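Local coordinates for nucleosome assembly protein (Plasmodium falciparum, PDB 5X7V) that probably binds histones as a nuclear-associated chaperone of the nucleosome assembly protein (NAP) family and helps to assemble nucleosomes, at residues A[76-81]-A[94-99]; A[90-95]-A[111-116]. All coordinates share one frame; numbering follows the deposited sequence.

Contact 1 (A[76-81]-A[94-99]); sequences LVKLDL and TFIFGE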
ATOM      1  N   LEU A  76     -22.050 -15.501  10.380  1.00 56.34           N
ATOM      2  CA  LEU A  76     -21.670 -14.129  10.080  1.00 52.22           C
ATOM      3  C   LEU A  76     -22.520 -13.705   8.879  1.00 56.61           C
ATOM      4  O   LEU A  76     -22.229 -14.072   7.740  1.00 49.82           O
ATOM      5  CB  LEU A  76     -20.160 -14.012   9.795  1.00 51.62           C
ATOM      6  CG  LEU A  76     -19.571 -12.606   9.616  1.00 51.67           C
ATOM      7  CD1 LEU A  76     -19.993 -11.765  10.772  1.00 52.91           C
ATOM      8  CD2 LEU A  76     -18.047 -12.578   9.521  1.00 49.82           C
ATOM      9  N   VAL A  77     -23.592 -12.961   9.149  1.00 56.88           N
ATOM     10  CA  VAL A  77     -24.504 -12.543   8.104  1.00 51.52           C
ATOM     11  C   VAL A  77     -23.973 -11.272   7.430  1.00 51.72           C
ATOM     12  O   VAL A  77     -24.346 -10.979   6.295  1.00 52.81           O
ATOM     13  CB  VAL A  77     -25.954 -12.281   8.643  1.00 51.21           C
ATOM     14  CG1 VAL A  77     -26.533 -13.492   9.304  1.00 50.28           C
ATOM     15  CG2 VAL A  77     -25.981 -11.133   9.605  1.00 53.95           C
ATOM     16  N   LYS A  78     -23.102 -10.529   8.114  1.00 49.82           N
ATOM     17  CA  LYS A  78     -22.690  -9.204   7.636  1.00 51.61           C
ATOM     18  C   LYS A  78     -21.330  -8.755   8.152  1.00 53.03           C
ATOM     19  O   LYS A  78     -21.058  -8.798   9.362  1.00 51.50           O
ATOM     20  CB  LYS A  78     -23.729  -8.155   8.038  1.00 51.85           C
ATOM     21  CG  LYS A  78     -23.824  -6.958   7.118  1.00 51.44           C
ATOM     22  CD  LYS A  78     -25.273  -6.510   6.974  1.00 52.03           C
ATOM     23  CE  LYS A  78     -25.371  -5.192   6.262  1.00 52.13           C
ATOM     24  NZ  LYS A  78     -24.380  -4.285   6.824  1.00 51.01           N
ATOM     25  N   LEU A  79     -20.491  -8.296   7.229  1.00 49.82           N
ATOM     26  CA  LEU A  79     -19.180  -7.764   7.571  1.00 52.87           C
ATOM     27  C   LEU A  79     -19.050  -6.414   6.902  1.00 52.21           C
ATOM     28  O   LEU A  79     -19.328  -6.297   5.710  1.00 55.51           O
ATOM     29  CB  LEU A  79     -18.073  -8.712   7.107  1.00 52.48           C
ATOM     30  CG  LEU A  79     -16.643  -8.653   7.646  1.00 51.27           C
ATOM     31  CD1 LEU A  79     -15.930  -9.899   7.167  1.00 49.82           C
ATOM     32  CD2 LEU A  79     -15.916  -7.414   7.172  1.00 49.82           C
ATOM     33  N   ASP A  80     -18.649  -5.387   7.638  1.00 52.20           N
ATOM     34  CA  ASP A  80     -18.513  -4.087   6.989  1.00 52.05           C
ATOM     35  C   ASP A  80     -17.302  -3.315   7.380  1.00 52.70           C
ATOM     36  O   ASP A  80     -16.955  -3.202   8.544  1.00 53.69           O
ATOM     37  CB  ASP A  80     -19.743  -3.228   7.221  1.00 51.99           C
ATOM     38  CG  ASP A  80     -20.874  -3.631   6.312  1.00 58.05           C
ATOM     39  OD1 ASP A  80     -21.521  -4.652   6.634  1.00 56.22           O
ATOM     40  OD2 ASP A  80     -21.076  -2.988   5.249  1.00 58.38           O
ATOM     41  N   LEU A  81     -16.657  -2.782   6.359  1.00 52.40           N
ATOM     42  CA  LEU A  81     -15.542  -1.896   6.531  1.00 52.62           C
ATOM     43  C   LEU A  81     -16.089  -0.494   6.396  1.00 52.22           C
ATOM     44  O   LEU A  81     -16.801  -0.199   5.440  1.00 51.40           O
ATOM     45  CB  LEU A  81     -14.467  -2.188   5.496  1.00 53.07           C
ATOM     46  CG  LEU A  81     -13.214  -1.344   5.563  1.00 62.96           C
ATOM     47  CD1 LEU A  81     -12.546  -1.560   6.892  1.00 74.53           C
ATOM     48  CD2 LEU A  81     -12.328  -1.790   4.456  1.00 74.53           C
ATOM     49  N   THR A  94     -17.082  -4.179  11.408  1.00 53.14           N
ATOM     50  CA  THR A  94     -18.288  -4.539  12.130  1.00 53.34           C
ATOM     51  C   THR A  94     -18.787  -5.925  11.695  1.00 52.76           C
ATOM     52  O   THR A  94     -19.100  -6.150  10.531  1.00 49.82           O
ATOM     53  CB  THR A  94     -19.384  -3.456  11.904  1.00 55.14           C
ATOM     54  OG1 THR A  94     -18.909  -2.186  12.367  1.00 53.25           O
ATOM     55  CG2 THR A  94     -20.685  -3.798  12.614  1.00 55.93           C
ATOM     56  N   PHE A  95     -18.838  -6.853  12.647  1.00 52.11           N
ATOM     57  CA  PHE A  95     -19.344  -8.212  12.410  1.00 53.30           C
ATOM     58  C   PHE A  95     -20.769  -8.338  12.942  1.00 53.88           C
ATOM     59  O   PHE A  95     -21.003  -8.119  14.119  1.00 51.90           O
ATOM     60  CB  PHE A  95     -18.457  -9.267  13.090  1.00 53.59           C
ATOM     61  CG  PHE A  95     -17.089  -9.417  12.474  1.00 52.73           C
ATOM     62  CD1 PHE A  95     -16.312  -8.314  12.172  1.00 52.48           C
ATOM     63  CD2 PHE A  95     -16.559 -10.672  12.240  1.00 55.15           C
ATOM     64  CE1 PHE A  95     -15.069  -8.468  11.628  1.00 52.10           C
ATOM     65  CE2 PHE A  95     -15.303 -10.820  11.688  1.00 52.06           C
ATOM     66  CZ  PHE A  95     -14.566  -9.718  11.381  1.00 51.57           C
ATOM     67  N   ILE A  96     -21.724  -8.668  12.083  1.00 51.95           N
ATOM     68  CA  ILE A  96     -23.084  -8.863  12.570  1.00 54.17           C
ATOM     69  C   ILE A  96     -23.473 -10.331  12.420  1.00 53.27           C
ATOM     70  O   ILE A  96     -23.412 -10.887  11.323  1.00 52.93           O
ATOM     71  CB  ILE A  96     -24.122  -7.965  11.840  1.00 54.41           C
ATOM     72  CG1 ILE A  96     -23.589  -6.538  11.671  1.00 51.59           C
ATOM     73  CG2 ILE A  96     -25.410  -7.925  12.619  1.00 51.11           C
ATOM     74  CD1 ILE A  96     -24.545  -5.612  11.024  1.00 49.82           C
ATOM     75  N   PHE A  97     -23.856 -10.960  13.530  1.00 51.88           N
ATOM     76  CA  PHE A  97     -24.169 -12.377  13.525  1.00 51.75           C
ATOM     77  C   PHE A  97     -25.657 -12.655  13.628  1.00 49.82           C
ATOM     78  O   PHE A  97     -26.344 -12.040  14.422  1.00 52.05           O
ATOM     79  CB  PHE A  97     -23.453 -13.072  14.669  1.00 49.82           C
ATOM     80  CG  PHE A  97     -21.972 -13.192  14.474  1.00 53.85           C
ATOM     81  CD1 PHE A  97     -21.117 -12.199  14.918  1.00 54.14           C
ATOM     82  CD2 PHE A  97     -21.429 -14.308  13.854  1.00 49.82           C
ATOM     83  CE1 PHE A  97     -19.741 -12.320  14.741  1.00 52.83           C
ATOM     84  CE2 PHE A  97     -20.064 -14.428  13.677  1.00 51.72           C
ATOM     85  CZ  PHE A  97     -19.216 -13.437  14.120  1.00 52.09           C
ATOM     86  N   GLY A  98     -26.148 -13.583  12.809  1.00 52.46           N
ATOM     87  CA  GLY A  98     -27.509 -14.067  12.911  1.00 49.82           C
ATOM     88  C   GLY A  98     -27.813 -14.647  14.280  1.00 51.06           C
ATOM     89  O   GLY A  98     -26.912 -14.976  15.055  1.00 49.82           O
ATOM     90  N   GLU A  99     -29.103 -14.778  14.560  1.00 51.67           N
ATOM     91  CA  GLU A  99     -29.637 -15.230  15.838  1.00 49.82           C
ATOM     92  C   GLU A  99     -29.013 -16.520  16.362  1.00 52.52           C
ATOM     93  O   GLU A  99     -28.801 -16.674  17.571  1.00 52.72           O
ATOM     94  CB  GLU A  99     -31.148 -15.422  15.683  1.00 54.02           C
ATOM     95  CG  GLU A  99     -31.961 -15.449  16.958  1.00 59.39           C
ATOM     96  CD  GLU A  99     -32.108 -14.066  17.587  1.00 67.60           C
ATOM     97  OE1 GLU A  99     -31.780 -13.070  16.892  1.00 68.24           O
ATOM     98  OE2 GLU A  99     -32.533 -13.980  18.775  1.00 59.54           O
TER
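Two amides of strand 76-82 converge on one carbonyl of strand 91-97: Ile-96 O accepts from Val-77 N at 3.0 Å and from Lys-78 N at 3.2 Å, both bonds bent at the hydrogen. The extra residue shifts the register by one, and beyond it the antiparallel ladder resumes, with Ile-96 N giving Lys-78 O a nearly straight bond (2.8 Å) and Asp-80 and Thr-94 exchanging a pair of backbone bonds.

The apolar contacts lie on the face of Leu-76, Leu-79, Phe-95 and Phe-97. Leu-76 CG stands anti to the backbone N (chi1 -173°), which brings its fork to two rings: CD1 sits over a face of Phe-97, 3.9 Å from its centroid in a CH-pi contact, and also against the base of Phe-95, while CD2 reaches further along that ring, 3.6 Å from Phe-95 CD2. Leu-79 CG lies over one face of the Phe-95 ring, and Trp-52 of helix 51-56 packs on both leucines.

On the other face, Lys-78 and Ile-96 run alongside each other. The bent lysine chain brings NZ to Asp-80 OD1 (2.9 Å) from above the carboxylate plane, a salt bridge within the strand.

Val-77 and Lys-78 facing Ile-96 form a classic beta bulge in the first hairpin of the antiparallel NAP-domain sheet.

Contact 2 (A[90-95]-A[111-116]); sequences SYKITF and VKHVTF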
ATOM      1  N   SER A  90      -7.511   5.427   9.210  1.00 55.19           N
ATOM      2  CA  SER A  90      -8.374   4.953  10.279  1.00 62.98           C
ATOM      3  C   SER A  90      -9.520   4.127   9.716  1.00 66.57           C
ATOM      4  O   SER A  90      -9.966   4.395   8.596  1.00 71.50           O
ATOM      5  CB  SER A  90      -8.923   6.126  11.098  1.00 66.43           C
ATOM      6  OG  SER A  90      -7.935   6.703  11.920  1.00 59.67           O
ATOM      7  N   TYR A  91      -9.991   3.136  10.486  1.00 61.21           N
ATOM      8  CA  TYR A  91     -11.136   2.310  10.079  1.00 55.50           C
ATOM      9  C   TYR A  91     -11.861   1.559  11.208  1.00 55.30           C
ATOM     10  O   TYR A  91     -11.336   1.363  12.309  1.00 53.23           O
ATOM     11  CB  TYR A  91     -10.691   1.295   9.053  1.00 53.56           C
ATOM     12  CG  TYR A  91      -9.741   0.252   9.600  1.00 63.23           C
ATOM     13  CD1 TYR A  91      -8.393   0.529   9.770  1.00 63.56           C
ATOM     14  CD2 TYR A  91     -10.189  -1.024   9.913  1.00 55.65           C
ATOM     15  CE1 TYR A  91      -7.520  -0.433  10.246  1.00 54.68           C
ATOM     16  CE2 TYR A  91      -9.322  -1.990  10.389  1.00 57.21           C
ATOM     17  CZ  TYR A  91      -7.988  -1.687  10.553  1.00 58.62           C
ATOM     18  OH  TYR A  91      -7.129  -2.655  11.027  1.00 59.42           O
ATOM     19  N   LYS A  92     -13.068   1.111  10.884  1.00 57.60           N
ATOM     20  CA  LYS A  92     -13.951   0.430  11.817  1.00 53.98           C
ATOM     21  C   LYS A  92     -14.577  -0.798  11.133  1.00 55.55           C
ATOM     22  O   LYS A  92     -15.287  -0.672  10.130  1.00 54.00           O
ATOM     23  CB  LYS A  92     -15.035   1.392  12.300  1.00 52.80           C
ATOM     24  CG  LYS A  92     -15.736   0.965  13.559  1.00 52.93           C
ATOM     25  CD  LYS A  92     -17.219   1.272  13.499  1.00 55.73           C
ATOM     26  CE  LYS A  92     -17.497   2.755  13.357  1.00 66.31           C
ATOM     27  NZ  LYS A  92     -17.365   3.487  14.680  1.00 78.75           N
ATOM     28  N   ILE A  93     -14.314  -1.990  11.657  1.00 54.18           N
ATOM     29  CA  ILE A  93     -14.900  -3.187  11.073  1.00 49.82           C
ATOM     30  C   ILE A  93     -15.968  -3.763  12.002  1.00 53.55           C
ATOM     31  O   ILE A  93     -15.784  -3.825  13.215  1.00 53.06           O
ATOM     32  CB  ILE A  93     -13.842  -4.242  10.771  1.00 54.16           C
ATOM     33  CG1 ILE A  93     -12.860  -3.733   9.723  1.00 53.53           C
ATOM     34  CG2 ILE A  93     -14.472  -5.481  10.240  1.00 55.48           C
ATOM     35  CD1 ILE A  93     -11.736  -4.693   9.464  1.00 49.82           C
ATOM     36  N   THR A  94     -17.082  -4.179  11.408  1.00 53.14           N
ATOM     37  CA  THR A  94     -18.288  -4.539  12.130  1.00 53.34           C
ATOM     38  C   THR A  94     -18.787  -5.925  11.695  1.00 52.76           C
ATOM     39  O   THR A  94     -19.100  -6.150  10.531  1.00 49.82           O
ATOM     40  CB  THR A  94     -19.384  -3.456  11.904  1.00 55.14           C
ATOM     41  OG1 THR A  94     -18.909  -2.186  12.367  1.00 53.25           O
ATOM     42  CG2 THR A  94     -20.685  -3.798  12.614  1.00 55.93           C
ATOM     43  N   PHE A  95     -18.838  -6.853  12.647  1.00 52.11           N
ATOM     44  CA  PHE A  95     -19.344  -8.212  12.410  1.00 53.30           C
ATOM     45  C   PHE A  95     -20.769  -8.338  12.942  1.00 53.88           C
ATOM     46  O   PHE A  95     -21.003  -8.119  14.119  1.00 51.90           O
ATOM     47  CB  PHE A  95     -18.457  -9.267  13.090  1.00 53.59           C
ATOM     48  CG  PHE A  95     -17.089  -9.417  12.474  1.00 52.73           C
ATOM     49  CD1 PHE A  95     -16.312  -8.314  12.172  1.00 52.48           C
ATOM     50  CD2 PHE A  95     -16.559 -10.672  12.240  1.00 55.15           C
ATOM     51  CE1 PHE A  95     -15.069  -8.468  11.628  1.00 52.10           C
ATOM     52  CE2 PHE A  95     -15.303 -10.820  11.688  1.00 52.06           C
ATOM     53  CZ  PHE A  95     -14.566  -9.718  11.381  1.00 51.57           C
ATOM     54  N   VAL A 111     -17.803  -4.956  17.169  1.00 53.97           N
ATOM     55  CA  VAL A 111     -17.117  -3.868  16.477  1.00 57.00           C
ATOM     56  C   VAL A 111     -15.676  -3.740  16.941  1.00 53.97           C
ATOM     57  O   VAL A 111     -15.340  -4.025  18.080  1.00 53.97           O
ATOM     58  CB  VAL A 111     -17.829  -2.494  16.661  1.00 53.97           C
ATOM     59  CG1 VAL A 111     -19.189  -2.493  15.989  1.00 67.54           C
ATOM     60  CG2 VAL A 111     -17.964  -2.160  18.133  1.00 68.68           C
ATOM     61  N   LYS A 112     -14.812  -3.337  16.030  1.00 58.07           N
ATOM     62  CA  LYS A 112     -13.481  -2.904  16.413  1.00 54.78           C
ATOM     63  C   LYS A 112     -13.102  -1.679  15.598  1.00 53.26           C
ATOM     64  O   LYS A 112     -13.040  -1.727  14.373  1.00 57.77           O
ATOM     65  CB  LYS A 112     -12.462  -4.014  16.230  1.00 52.96           C
ATOM     66  CG  LYS A 112     -11.130  -3.689  16.830  1.00 51.61           C
ATOM     67  CD  LYS A 112     -10.192  -4.854  16.656  1.00 51.74           C
ATOM     68  CE  LYS A 112      -8.883  -4.563  17.347  1.00 54.35           C
ATOM     69  NZ  LYS A 112      -8.008  -5.748  17.434  1.00 53.33           N
ATOM     70  N   HIS A 113     -12.874  -0.580  16.304  1.00 52.61           N
ATOM     71  CA  HIS A 113     -12.577   0.711  15.715  1.00 55.56           C
ATOM     72  C   HIS A 113     -11.111   1.025  16.020  1.00 53.35           C
ATOM     73  O   HIS A 113     -10.675   0.964  17.164  1.00 52.87           O
ATOM     74  CB  HIS A 113     -13.555   1.760  16.269  1.00 54.39           C
ATOM     75  CG  HIS A 113     -13.326   3.151  15.776  1.00 55.07           C
ATOM     76  ND1 HIS A 113     -14.159   4.201  16.103  1.00 58.51           N
ATOM     77  CD2 HIS A 113     -12.349   3.674  14.998  1.00 63.61           C
ATOM     78  CE1 HIS A 113     -13.707   5.309  15.541  1.00 58.84           C
ATOM     79  NE2 HIS A 113     -12.607   5.015  14.867  1.00 58.44           N
ATOM     80  N   VAL A 114     -10.357   1.352  14.978  1.00 54.26           N
ATOM     81  CA  VAL A 114      -8.903   1.474  15.059  1.00 57.00           C
ATOM     82  C   VAL A 114      -8.360   2.811  14.545  1.00 55.85           C
ATOM     83  O   VAL A 114      -8.820   3.306  13.510  1.00 60.43           O
ATOM     84  CB  VAL A 114      -8.250   0.332  14.251  1.00 62.81           C
ATOM     85  CG1 VAL A 114      -6.754   0.488  14.196  1.00 54.62           C
ATOM     86  CG2 VAL A 114      -8.662  -1.011  14.829  1.00 55.75           C
ATOM     87  N   THR A 115      -7.382   3.390  15.242  1.00 53.97           N
ATOM     88  CA  THR A 115      -6.648   4.515  14.664  1.00 57.77           C
ATOM     89  C   THR A 115      -5.167   4.232  14.626  1.00 54.24           C
ATOM     90  O   THR A 115      -4.726   3.172  15.048  1.00 54.68           O
ATOM     91  CB  THR A 115      -6.856   5.835  15.434  1.00 62.76           C
ATOM     92  OG1 THR A 115      -6.346   5.703  16.765  1.00 67.54           O
ATOM     93  CG2 THR A 115      -8.331   6.198  15.478  1.00 67.54           C
ATOM     94  N   PHE A 116      -4.419   5.199  14.097  1.00 62.17           N
ATOM     95  CA  PHE A 116      -2.947   5.199  14.080  1.00 62.77           C
ATOM     96  C   PHE A 116      -2.416   6.584  14.480  1.00 70.30           C
ATOM     97  O   PHE A 116      -3.051   7.616  14.181  1.00 72.70           O
ATOM     98  CB  PHE A 116      -2.402   4.808  12.694  1.00 58.63           C
ATOM     99  CG  PHE A 116      -2.870   3.467  12.218  1.00 58.67           C
ATOM    100  CD1 PHE A 116      -2.100   2.337  12.424  1.00 61.36           C
ATOM    101  CD2 PHE A 116      -4.092   3.324  11.581  1.00 56.88           C
ATOM    102  CE1 PHE A 116      -2.545   1.083  11.992  1.00 63.73           C
ATOM    103  CE2 PHE A 116      -4.540   2.070  11.161  1.00 54.45           C
ATOM    104  CZ  PHE A 116      -3.770   0.958  11.358  1.00 56.64           C
TER
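Tyr-91 O receives Val-114 N at 2.8 Å, the shortest polar bond between segments 90-95 and 111-116. The return bond from Tyr-91 N to Val-114 O is longer, at 3.2 Å. Ile-93 and Lys-112 form the second hydrogen-bonded pair, both of its bonds 3.0 Å long. Between and beyond these pairs, the CA atoms of Lys-92 and Val-111 make C-H...O contacts with Lys-112 O and Ile-93 O.

On the face of Tyr-91, Ile-93 and Val-114, Tyr-91 CG stands between the backbone N and the carbonyl carbon (chi1 67°), which sets the ring alongside the valine. Val-114 CB lies over one face of this ring, toward its rim, and Phe-116 meets it edge to edge, CE2 being 4.0 Å from Tyr-91 CE1. Helix 172-180 packs on this face through Glu-174, Ile-176 and Arg-177. Lys-112 also starts from here, but its extended chain leads away to the carbonyl oxygens of Trp-160 and Thr-162, with a cation-pi contact to the Trp-160 ring.

The reverse face is more polar. Lys-92 CG touches His-113 CB at 3.6 Å as the two chains cross, and His-113 ND1 is hydrogen-bonded to Glu-125 on strand 121-126. Val-111 CG1 lies against Thr-94 OG1 on the same face. At the Ser-90 end of the pairing, Ser-90 OG, bonded to Asp-86, rests 3.6 Å from Thr-115 CG2.

Regular backbone pairing thus carries the polar link between the segments, while Ser-90, Lys-112 and His-113 find their polar partners outside them. The Glu-125 carboxylate and the Lys-92 amine, both near His-113 ND1, probably pull its ionisation in opposite directions.

Contacts 1 and 2 are successive hairpin pairings of one meandering antiparallel sheet. Both use strand 91-97 and share Thr-94 and Phe-95, and both are partly buried, with one mainly apolar and one more polar face; contact 2 lies nearer the chain centre (about 7 Å between centres, against about 12 Å). Contact 1 pairs this strand with 76-82, outermost within the chain, and its ladder is broken by a bulge; contact 2 pairs it with the inner strand 109-116 in unbroken register. Aromatic-leucine packing dominates the buried face of the first, whereas the second adds a lysine whose extended chain reaches main-chain oxygens. The apolar side chains join: Leu-81 CD1 packs 3.6 Å from Ile-93 CG1, and Leu-79 also touches Ile-93.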